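PDB 3BD1: Cro protein from Xylella fastidiosa, which probably binds operator DNA through a helix-turn-helix motif and so represses transcription within a prophage, as Cro proteins of other phages do. Local coordinates for residues Asn2-Ala7 against Asn30-Gly35; Asn9-Val14 against Glu46-Gly51; Val37-Cys42 against Glu57-Val62. All blocks are in the same frame, centred on the assembly; numbering follows the deposited sequence.

Contact 1: residues Asn2-Ala7 against Asn30-Gly35; sequences NAIDIA and NWRARG
Over one face of the Arg32 guanidinium hangs the amide of Asn2, its ND2 3.8 Å above the plane and displaced toward the rim, while the carboxylate of Asp5 meets the same group at its edge. The contact clips the start of helix 3-11 to the end of helix 25-34, the second helix of the helix-turn-helix and so probably the one that reads DNA; the axes of helical pieces 3-7 and 30-34 run roughly antiparallel, at 149°. Arg32 grips Asp5 side-on. Arg32 NE reaches Asp5 OD1 at 2.6 Å in the guanidinium plane, and Arg32 NH2 reaches Asp5 OD2 at 2.8 Å, tilted from it. Each oxygen offers its syn lone pair, and the flat groups lie only 27° apart, so the pair of bonds limits rotation of the guanidinium. Arg32 spans the gap because CG stands anti to the backbone N (chi1 -168°) and the chain runs extended as far as NE. An acid in a first helical turn and a base in a last one would both be favoured by the helix dipoles.

Beside this salt bridge, Ile4 supplies the apolar link. Ile4 CD1 rests 3.5 Å from Trp31 O and also touches Trp31 CB, while CG2 faces the first methylene of Arg32. The Trp31 indole leads away toward Pro38, Leu21 and Ile45, and Trp31 CD1 lies over one face of the Arg34 guanidinium, offset toward its rim.

Gly35, with positive phi, closes helix 25-34 in a Schellman motif. Asn2 is the N-cap of helix 3-11: its OD1 accepts from Asp5 N at 3.0 Å, the donor standing above the carbonyl plane. The other amide atom, Asn2 ND2, donates at 2.9 Å to water 1, which in turn donates a hydrogen bond to Arg32 O.

Contact 2: residues Asn9-Val14 against Glu46-Gly51; sequences NKLGSV and ERVTNG
Apolar packing between Leu11 and the pair Val48-Thr49 comes first. One branch of Leu11 does the touching: CD2 lies 3.8 Å from Thr49 CG2 and 4.3 Å from Val48 CG2, and it also rests against the carbonyl Val48 O. The Leu11 and Thr49 side chains cross at about a right angle. A beta-branched threonine suits this buried place because it has two different branches: its methyl faces Leu11, while OG1, set between the backbone N and the carbonyl carbon (chi1 69°), turns back to hydrogen-bond Ile45 O.

A second kind of contact is made by the methylenes of Lys10. CG stands anti to the backbone N, and bends at chi2 and chi4 curl the chain around the carbonyl of Thr49, with Lys10 CE 3.4 Å from Thr49 O and Lys10 CG 4.0 Å from Thr49 CB. A long flexible side chain thus covers the end of the opposing helix while its ammonium group continues past Thr49 O to Asn50 CB.

These layers join helix 3-11 to helix 42-48 beside the helix-turn-helix, whose first helix, 14-21, meets both sides: Leu17 touches Leu11 as well as Val48. Leu11 also packs on Leu11 of a third subunit.

Water supplies the polar bridge. Lys10 NZ donates at 2.9 Å to water 2, and the water lies 2.8 Å from Val48 O, to which it can donate.

Helix-end motifs complete the contact. Helix 42-48 closes in a Schellman motif, Gly51 N reaching Glu46 O at 2.8 Å and Asn50 N reaching Arg47 O at 3.0 Å, with Asn50 at the positive-phi position. On the other side Gly12, at phi 114°, lets the chain leave helix 3-11, and Ser13 OG then accepts from Ala16 N, a side-chain cap that starts helix 14-21.

Contact 3: residues Val37-Cys42 against Glu57-Val62; sequences VPAERC and ELRPDV. With GOL (glycerol), chain D.
Leu58 fits between Val37 and Cys42 at the apolar centre. Leu58 CB is flanked by Cys42 SG at 3.8 Å and Val37 CG2 at 4.0 Å. Farther out the two methyls part company, CD1 going to the backbone of Cys42 around its CA and O, and CD2 to both methyls of Val37. A compact thiol and a beta-branched valine let the larger leucine, which also meets Ala3 and Ile45, pack closely between them. Next to this centre, Ala39 CB touches Val62 CG2 at 4.2 Å, and the methylenes of Arg59 carry the packing onward, CG lying 3.5 Å from Cys42 SG.

The segments join the turn that follows the helix-turn-helix to the C-terminal end of the helical domain. The modelled chain has no strand, so this Cro has an all-helical fold, as P22 Cro does, and unlike lambda Cro with its mixture of helix and strand.

At the polar edge Arg59 takes over. It is buried, and bends at chi2 and chi3 (-67° and -58°) fold the side chain back so that Arg59 NH1 can donate to Val37 O at 2.9 Å, in the carbonyl plane and close to the guanidinium plane. Val62 CG2 sits over one face of that guanidinium. From its NE side the group holds Asp61 with two nitrogens: Arg59 NE to Asp61 OD1, and Arg59 NH2 to Asp61 OD2 at 2.9 Å. The carboxylate probably offsets the charge of the buried arginine and fixes its rotation.

Beyond NH1 lies glycerol, probably from the crystallisation liquor, whose O1 accepts from Arg59 NH1 at 2.9 Å and also from Ala39 N. At the other margin water 3 accepts from Val37 N and donates to Leu58 O at 2.6 Å.

In the fold
Contact 1 and contact 2 share helix 3-11, gripping its start and its end, with centres 12 Å apart; they meet where Ala7 CB lies 3.7 Å from Thr49 CG2. Contact 3 adjoins contact 1 through several pairs, among them Ile4 CG1 to Val37 CG1 at 3.4 Å and Trp31 CE2 to Pro38 CD at 3.2 Å. Contacts 2 and 3 lie on opposite sides of the chain's centre, their centres about 15 Å apart. Contact 1 uses helix 25-34 of the helix-turn-helix, whereas contact 2 joins helix 3-11 to helix 42-48 and contact 3 joins the turn 37-42 to the end of helix 55-58. The glycerol lies on the polar side of contact 3, at Arg59 and Ala39.

Contact 1: residues Asn2-Ala7 against Asn30-Gly35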
loop_
_atom_site.group_PDB
_atom_site.type_symbol
_atom_site.label_atom_id
_atom_site.label_comp_id
_atom_site.label_asym_id
_atom_site.label_seq_id
_atom_site.Cartn_x
_atom_site.Cartn_y
_atom_site.Cartn_z
ATOM N N ASN A 2 8.129 -6.280 -6.279
ATOM C CA ASN A 2 6.703 -6.466 -6.432
ATOM C C ASN A 2 6.112 -5.240 -7.110
ATOM O O ASN A 2 5.840 -4.232 -6.469
ATOM C CB ASN A 2 6.034 -6.749 -5.097
ATOM C CG ASN A 2 4.580 -7.178 -5.237
ATOM O OD1 ASN A 2 3.814 -6.546 -5.948
ATOM N ND2 ASN A 2 4.178 -8.245 -4.543
ATOM N N ALA A 3 5.941 -5.359 -8.423
ATOM C CA ALA A 3 5.511 -4.221 -9.224
ATOM C C ALA A 3 4.148 -3.704 -8.769
ATOM O O ALA A 3 3.869 -2.496 -8.821
ATOM C CB ALA A 3 5.461 -4.636 -10.702
ATOM N N ILE A 4 3.279 -4.612 -8.352
ATOM C CA ILE A 4 1.953 -4.186 -7.912
ATOM C C ILE A 4 2.039 -3.318 -6.662
ATOM O O ILE A 4 1.327 -2.317 -6.533
ATOM C CB ILE A 4 0.986 -5.366 -7.670
ATOM C CG1 ILE A 4 0.707 -6.117 -8.976
ATOM C CG2 ILE A 4 -0.315 -4.869 -7.024
ATOM C CD1 ILE A 4 -0.000 -7.480 -8.892
ATOM N N ASP A 5 2.914 -3.699 -5.744
ATOM C CA ASP A 5 3.134 -2.906 -4.548
ATOM C C ASP A 5 3.761 -1.554 -4.855
ATOM O O ASP A 5 3.393 -0.554 -4.242
ATOM C CB ASP A 5 3.995 -3.666 -3.555
ATOM C CG ASP A 5 3.255 -4.810 -2.917
ATOM O OD1 ASP A 5 2.012 -4.809 -2.833
ATOM O OD2 ASP A 5 3.915 -5.764 -2.474
ATOM N N ILE A 6 4.691 -1.504 -5.806
ATOM C CA ILE A 6 5.248 -0.212 -6.210
ATOM C C ILE A 6 4.124 0.664 -6.747
ATOM O O ILE A 6 4.081 1.861 -6.432
ATOM C CB ILE A 6 6.360 -0.368 -7.260
ATOM C CG1 ILE A 6 7.531 -1.185 -6.685
ATOM C CG2 ILE A 6 6.844 0.977 -7.788
ATOM C CD1 ILE A 6 8.616 -1.570 -7.683
ATOM N N ALA A 7 3.237 0.090 -7.560
ATOM C CA ALA A 7 2.098 0.853 -8.089
ATOM C C ALA A 7 1.162 1.358 -6.994
ATOM O O ALA A 7 0.700 2.511 -6.988
ATOM C CB ALA A 7 1.322 0.014 -9.096
ATOM N N ASN A 30 -6.988 -9.027 -5.390
ATOM C CA ASN A 30 -6.885 -10.272 -6.144
ATOM C C ASN A 30 -5.654 -10.353 -7.045
ATOM O O ASN A 30 -5.015 -11.413 -7.085
ATOM C CB ASN A 30 -8.129 -10.543 -6.987
ATOM C CG ASN A 30 -8.073 -11.889 -7.689
ATOM O OD1 ASN A 30 -8.437 -12.001 -8.861
ATOM N ND2 ASN A 30 -7.615 -12.918 -6.980
ATOM N N TRP A 31 -5.359 -9.253 -7.745
ATOM C CA TRP A 31 -4.194 -9.241 -8.634
ATOM C C TRP A 31 -2.943 -9.478 -7.796
ATOM O O TRP A 31 -2.029 -10.230 -8.154
ATOM C CB TRP A 31 -4.052 -7.911 -9.388
ATOM C CG TRP A 31 -5.229 -7.538 -10.219
ATOM C CD1 TRP A 31 -6.281 -8.322 -10.594
ATOM C CD2 TRP A 31 -5.484 -6.240 -10.751
ATOM N NE1 TRP A 31 -7.167 -7.585 -11.344
ATOM C CE2 TRP A 31 -6.699 -6.299 -11.458
ATOM C CE3 TRP A 31 -4.776 -5.038 -10.718
ATOM C CZ2 TRP A 31 -7.233 -5.198 -12.114
ATOM C CZ3 TRP A 31 -5.319 -3.948 -11.363
ATOM C CH2 TRP A 31 -6.525 -4.031 -12.057
ATOM N N ARG A 32 -2.918 -8.815 -6.648
ATOM C CA ARG A 32 -1.755 -8.921 -5.781
ATOM C C ARG A 32 -1.624 -10.347 -5.254
ATOM O O ARG A 32 -0.516 -10.890 -5.270
ATOM C CB ARG A 32 -1.804 -7.906 -4.640
ATOM C CG ARG A 32 -0.455 -7.841 -3.933
ATOM C CD ARG A 32 -0.516 -7.068 -2.646
ATOM N NE ARG A 32 0.821 -7.018 -2.061
ATOM C CZ ARG A 32 1.466 -7.982 -1.411
ATOM N NH1 ARG A 32 0.951 -9.188 -1.197
ATOM N NH2 ARG A 32 2.680 -7.705 -0.962
ATOM N N ALA A 33 -2.736 -10.941 -4.823
ATOM C CA ALA A 33 -2.732 -12.291 -4.264
ATOM C C ALA A 33 -2.185 -13.305 -5.261
ATOM O O ALA A 33 -1.410 -14.204 -4.898
ATOM C CB ALA A 33 -4.129 -12.718 -3.820
ATOM N N ARG A 34 -2.595 -13.147 -6.517
ATOM C CA ARG A 34 -2.210 -14.094 -7.554
ATOM C C ARG A 34 -0.928 -13.678 -8.266
ATOM O O ARG A 34 -0.414 -14.422 -9.104
ATOM C CB ARG A 34 -3.376 -14.349 -8.504
ATOM C CG ARG A 34 -3.523 -13.290 -9.558
ATOM C CD ARG A 34 -4.919 -13.228 -10.147
ATOM N NE ARG A 34 -4.862 -12.303 -11.278
ATOM C CZ ARG A 34 -5.896 -11.846 -11.967
ATOM N NH1 ARG A 34 -7.139 -12.198 -11.658
ATOM N NH2 ARG A 34 -5.646 -11.017 -12.968
ATOM N N GLY A 35 -0.414 -12.503 -7.913
ATOM C CA GLY A 35 0.851 -12.000 -8.453
ATOM C C GLY A 35 0.752 -11.630 -9.920
ATOM O O GLY A 35 1.718 -11.731 -10.669
HETATM O O HOH W 1 2.003 -9.735 -5.696
#

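Contact 2: residues Asn9-Val14 against Glu46-Gly51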
loop_
_atom_site.group_PDB
_atom_site.type_symbol
_atom_site.label_atom_id
_atom_site.label_comp_id
_atom_site.label_asym_id
_atom_site.label_seq_id
_atom_site.Cartn_x
_atom_site.Cartn_y
_atom_site.Cartn_z
ATOM N N ASN A 9 1.917 1.917 -3.867
ATOM C CA ASN A 9 2.616 2.942 -3.113
ATOM C C ASN A 9 2.724 4.252 -3.882
ATOM O O ASN A 9 2.679 5.308 -3.263
ATOM C CB ASN A 9 3.983 2.455 -2.664
ATOM C CG ASN A 9 3.897 1.475 -1.507
ATOM O OD1 ASN A 9 2.909 1.493 -0.762
ATOM N ND2 ASN A 9 4.903 0.624 -1.342
ATOM N N LYS A 10 2.812 4.163 -5.206
ATOM C CA LYS A 10 2.913 5.392 -6.013
ATOM C C LYS A 10 1.643 6.207 -5.885
ATOM O O LYS A 10 1.710 7.434 -5.731
ATOM C CB LYS A 10 3.220 5.054 -7.464
ATOM C CG LYS A 10 3.327 6.257 -8.342
ATOM C CD LYS A 10 4.504 7.109 -7.884
ATOM C CE LYS A 10 4.956 8.060 -8.966
ATOM N NZ LYS A 10 3.914 9.083 -9.141
ATOM N N LEU A 11 0.505 5.529 -5.972
ATOM C CA LEU A 11 -0.779 6.210 -5.776
ATOM C C LEU A 11 -1.066 6.528 -4.306
ATOM O O LEU A 11 -1.750 7.510 -3.999
ATOM C CB LEU A 11 -1.908 5.392 -6.392
ATOM C CG LEU A 11 -2.151 5.560 -7.901
ATOM C CD1 LEU A 11 -2.795 6.931 -8.183
ATOM C CD2 LEU A 11 -0.894 5.347 -8.722
ATOM N N GLY A 12 -0.550 5.678 -3.421
ATOM C CA GLY A 12 -0.599 5.882 -2.007
ATOM C C GLY A 12 -1.429 4.912 -1.213
ATOM O O GLY A 12 -1.220 4.706 -0.016
ATOM N N SER A 13 -2.386 4.309 -1.891
ATOM C CA SER A 13 -3.238 3.314 -1.271
ATOM C C SER A 13 -3.900 2.450 -2.328
ATOM O O SER A 13 -3.985 2.810 -3.499
ATOM C CB SER A 13 -4.336 3.983 -0.446
ATOM O OG SER A 13 -5.260 4.672 -1.265
ATOM N N VAL A 14 -4.396 1.295 -1.895
ATOM C CA VAL A 14 -5.171 0.437 -2.781
ATOM C C VAL A 14 -6.399 1.212 -3.271
ATOM O O VAL A 14 -6.760 1.106 -4.436
ATOM C CB VAL A 14 -5.531 -0.896 -2.075
ATOM C CG1 VAL A 14 -6.532 -1.695 -2.928
ATOM C CG2 VAL A 14 -4.266 -1.684 -1.755
ATOM N N GLU A 46 0.792 1.663 -15.938
ATOM C CA GLU A 46 1.979 2.438 -16.293
ATOM C C GLU A 46 1.627 3.941 -16.378
ATOM O O GLU A 46 2.391 4.797 -15.913
ATOM C CB GLU A 46 2.576 1.971 -17.611
ATOM C CG GLU A 46 3.791 2.745 -18.039
ATOM C CD GLU A 46 4.453 2.217 -19.284
ATOM O OE1 GLU A 46 4.592 0.997 -19.466
ATOM O OE2 GLU A 46 4.876 3.054 -20.094
ATOM N N ARG A 47 0.469 4.243 -16.964
ATOM C CA ARG A 47 0.068 5.642 -17.088
ATOM C C ARG A 47 -0.273 6.306 -15.748
ATOM O O ARG A 47 0.186 7.419 -15.463
ATOM C CB ARG A 47 -1.113 5.747 -18.045
ATOM C CG ARG A 47 -0.747 5.483 -19.493
ATOM C CD ARG A 47 -1.959 5.548 -20.407
ATOM N NE ARG A 47 -1.554 5.406 -21.804
ATOM C CZ ARG A 47 -2.398 5.157 -22.800
ATOM N NH1 ARG A 47 -3.692 5.006 -22.566
ATOM N NH2 ARG A 47 -1.930 5.043 -24.036
ATOM N N VAL A 48 -1.117 5.660 -14.946
ATOM C CA VAL A 48 -1.547 6.285 -13.698
ATOM C C VAL A 48 -0.435 6.411 -12.675
ATOM O O VAL A 48 -0.501 7.276 -11.796
ATOM C CB VAL A 48 -2.779 5.610 -13.081
ATOM C CG1 VAL A 48 -3.967 5.637 -14.063
ATOM C CG2 VAL A 48 -2.528 4.192 -12.529
ATOM N N THR A 49 0.549 5.509 -12.774
ATOM C CA THR A 49 1.721 5.603 -11.901
ATOM C C THR A 49 2.812 6.521 -12.434
ATOM O O THR A 49 3.911 6.612 -11.874
ATOM C CB THR A 49 2.334 4.206 -11.662
ATOM O OG1 THR A 49 2.919 3.711 -12.870
ATOM C CG2 THR A 49 1.376 3.215 -10.974
ATOM N N ASN A 50 2.507 7.207 -13.546
ATOM C CA ASN A 50 3.488 8.097 -14.175
ATOM C C ASN A 50 4.794 7.385 -14.516
ATOM O O ASN A 50 5.878 7.973 -14.457
ATOM C CB ASN A 50 3.794 9.303 -13.323
ATOM C CG ASN A 50 4.419 10.477 -14.085
ATOM O OD1 ASN A 50 5.288 11.216 -13.554
ATOM N ND2 ASN A 50 3.973 10.639 -15.309
ATOM N N GLY A 51 4.660 6.107 -14.864
ATOM C CA GLY A 51 5.818 5.319 -15.248
ATOM C C GLY A 51 6.664 4.784 -14.096
ATOM O O GLY A 51 7.772 4.247 -14.335
HETATM O O HOH W 2 1.145 8.495 -9.961
#

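Contact 3: residues Val37-Cys42 against Glu57-Val62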
loop_
_atom_site.group_PDB
_atom_site.type_symbol
_atom_site.label_atom_id
_atom_site.label_comp_id
_atom_site.label_asym_id
_atom_site.label_seq_id
_atom_site.Cartn_x
_atom_site.Cartn_y
_atom_site.Cartn_z
ATOM N N VAL A 37 -1.368 -8.857 -12.662
ATOM C CA VAL A 37 -2.361 -7.916 -13.129
ATOM C C VAL A 37 -2.827 -8.391 -14.505
ATOM O O VAL A 37 -2.064 -8.986 -15.269
ATOM C CB VAL A 37 -1.878 -6.432 -13.166
ATOM C CG1 VAL A 37 -1.225 -6.067 -11.833
ATOM C CG2 VAL A 37 -0.945 -6.064 -14.293
ATOM N N PRO A 38 -4.088 -8.113 -14.838
ATOM C CA PRO A 38 -4.563 -8.418 -16.188
ATOM C C PRO A 38 -3.742 -7.702 -17.271
ATOM O O PRO A 38 -3.368 -6.541 -17.105
ATOM C CB PRO A 38 -5.991 -7.863 -16.175
ATOM C CG PRO A 38 -6.396 -7.808 -14.776
ATOM C CD PRO A 38 -5.137 -7.499 -14.010
ATOM N N ALA A 39 -3.476 -8.383 -18.385
ATOM C CA ALA A 39 -2.615 -7.845 -19.428
ATOM C C ALA A 39 -3.232 -6.535 -19.913
ATOM O O ALA A 39 -2.497 -5.589 -20.219
ATOM C CB ALA A 39 -2.453 -8.853 -20.605
ATOM N N GLU A 40 -4.559 -6.494 -20.003
ATOM C CA GLU A 40 -5.237 -5.329 -20.577
ATOM C C GLU A 40 -5.275 -4.115 -19.656
ATOM O O GLU A 40 -5.774 -3.044 -20.061
ATOM C CB GLU A 40 -6.657 -5.681 -20.988
ATOM C CG GLU A 40 -7.613 -5.965 -19.859
ATOM C CD GLU A 40 -7.628 -7.392 -19.355
ATOM O OE1 GLU A 40 -8.628 -7.668 -18.657
ATOM O OE2 GLU A 40 -6.698 -8.188 -19.639
ATOM N N ARG A 41 -4.746 -4.275 -18.447
ATOM C CA ARG A 41 -4.629 -3.144 -17.524
ATOM C C ARG A 41 -3.209 -2.626 -17.350
ATOM O O ARG A 41 -2.990 -1.638 -16.642
ATOM C CB ARG A 41 -5.270 -3.433 -16.168
ATOM C CG ARG A 41 -6.783 -3.751 -16.176
ATOM C CD ARG A 41 -7.606 -2.960 -17.207
ATOM N NE ARG A 41 -7.577 -1.522 -16.956
ATOM C CZ ARG A 41 -8.387 -0.914 -16.094
ATOM N NH1 ARG A 41 -9.290 -1.602 -15.406
ATOM N NH2 ARG A 41 -8.280 0.391 -15.931
ATOM N N CYS A 42 -2.229 -3.279 -17.979
ATOM C CA CYS A 42 -0.840 -2.874 -17.733
ATOM C C CYS A 42 -0.524 -1.442 -18.211
ATOM O O CYS A 42 0.121 -0.697 -17.462
ATOM C CB CYS A 42 0.136 -3.863 -18.369
ATOM S SG CYS A 42 0.133 -5.444 -17.479
ATOM N N GLU A 57 7.509 -4.725 -16.347
ATOM C CA GLU A 57 7.653 -5.090 -14.956
ATOM C C GLU A 57 6.416 -5.780 -14.439
ATOM O O GLU A 57 6.506 -6.660 -13.574
ATOM C CB GLU A 57 7.994 -3.873 -14.095
ATOM C CG GLU A 57 9.329 -3.233 -14.446
ATOM C CD GLU A 57 9.574 -1.849 -13.885
ATOM O OE1 GLU A 57 8.646 -1.077 -13.671
ATOM O OE2 GLU A 57 10.729 -1.462 -13.653
ATOM N N LEU A 58 5.257 -5.368 -14.954
ATOM C CA LEU A 58 3.999 -5.960 -14.532
ATOM C C LEU A 58 3.769 -7.340 -15.130
ATOM O O LEU A 58 3.339 -8.268 -14.448
ATOM C CB LEU A 58 2.842 -5.006 -14.875
ATOM C CG LEU A 58 2.787 -3.696 -14.083
ATOM C CD1 LEU A 58 1.973 -2.652 -14.908
ATOM C CD2 LEU A 58 2.245 -3.923 -12.693
ATOM N N ARG A 59 4.054 -7.485 -16.415
ATOM C CA ARG A 59 3.764 -8.723 -17.130
ATOM C C ARG A 59 4.911 -9.001 -18.083
ATOM O O ARG A 59 4.826 -8.801 -19.297
ATOM C CB ARG A 59 2.407 -8.699 -17.844
ATOM C CG ARG A 59 1.195 -8.699 -16.918
ATOM C CD ARG A 59 1.025 -10.008 -16.127
ATOM N NE ARG A 59 0.917 -11.165 -17.011
ATOM C CZ ARG A 59 -0.217 -11.566 -17.573
ATOM N NH1 ARG A 59 -1.345 -10.914 -17.320
ATOM N NH2 ARG A 59 -0.245 -12.607 -18.386
ATOM N N PRO A 60 6.021 -9.523 -17.539
ATOM C CA PRO A 60 7.155 -9.838 -18.391
ATOM C C PRO A 60 6.896 -10.952 -19.404
ATOM O O PRO A 60 7.654 -11.053 -20.363
ATOM C CB PRO A 60 8.272 -10.222 -17.420
ATOM C CG PRO A 60 7.653 -10.344 -16.137
ATOM C CD PRO A 60 6.282 -9.760 -16.113
ATOM N N ASP A 61 5.865 -11.749 -19.152
ATOM C CA ASP A 61 5.413 -12.779 -20.064
ATOM C C ASP A 61 4.625 -12.241 -21.255
ATOM O O ASP A 61 4.354 -13.018 -22.175
ATOM C CB ASP A 61 4.542 -13.789 -19.320
ATOM C CG ASP A 61 3.366 -13.201 -18.571
ATOM O OD1 ASP A 61 3.483 -12.105 -17.984
ATOM O OD2 ASP A 61 2.330 -13.905 -18.549
ATOM N N VAL A 62 4.255 -10.957 -21.222
ATOM C CA VAL A 62 3.457 -10.328 -22.269
ATOM C C VAL A 62 4.276 -9.281 -23.030
ATOM O O VAL A 62 4.219 -9.229 -24.255
ATOM C CB VAL A 62 2.181 -9.695 -21.656
ATOM C CG1 VAL A 62 1.422 -8.844 -22.704
ATOM C CG2 VAL A 62 1.302 -10.766 -21.029
HETATM C C1 GOL D . -4.222 -12.457 -19.217
HETATM O O1 GOL D . -4.041 -11.293 -18.446
HETATM C C2 GOL D . -4.156 -12.497 -20.737
HETATM O O2 GOL D . -3.062 -11.686 -21.100
HETATM C C3 GOL D . -5.394 -12.247 -21.599
HETATM O O3 GOL D . -5.944 -11.130 -20.928
HETATM O O HOH W 3 1.450 -8.293 -12.597
#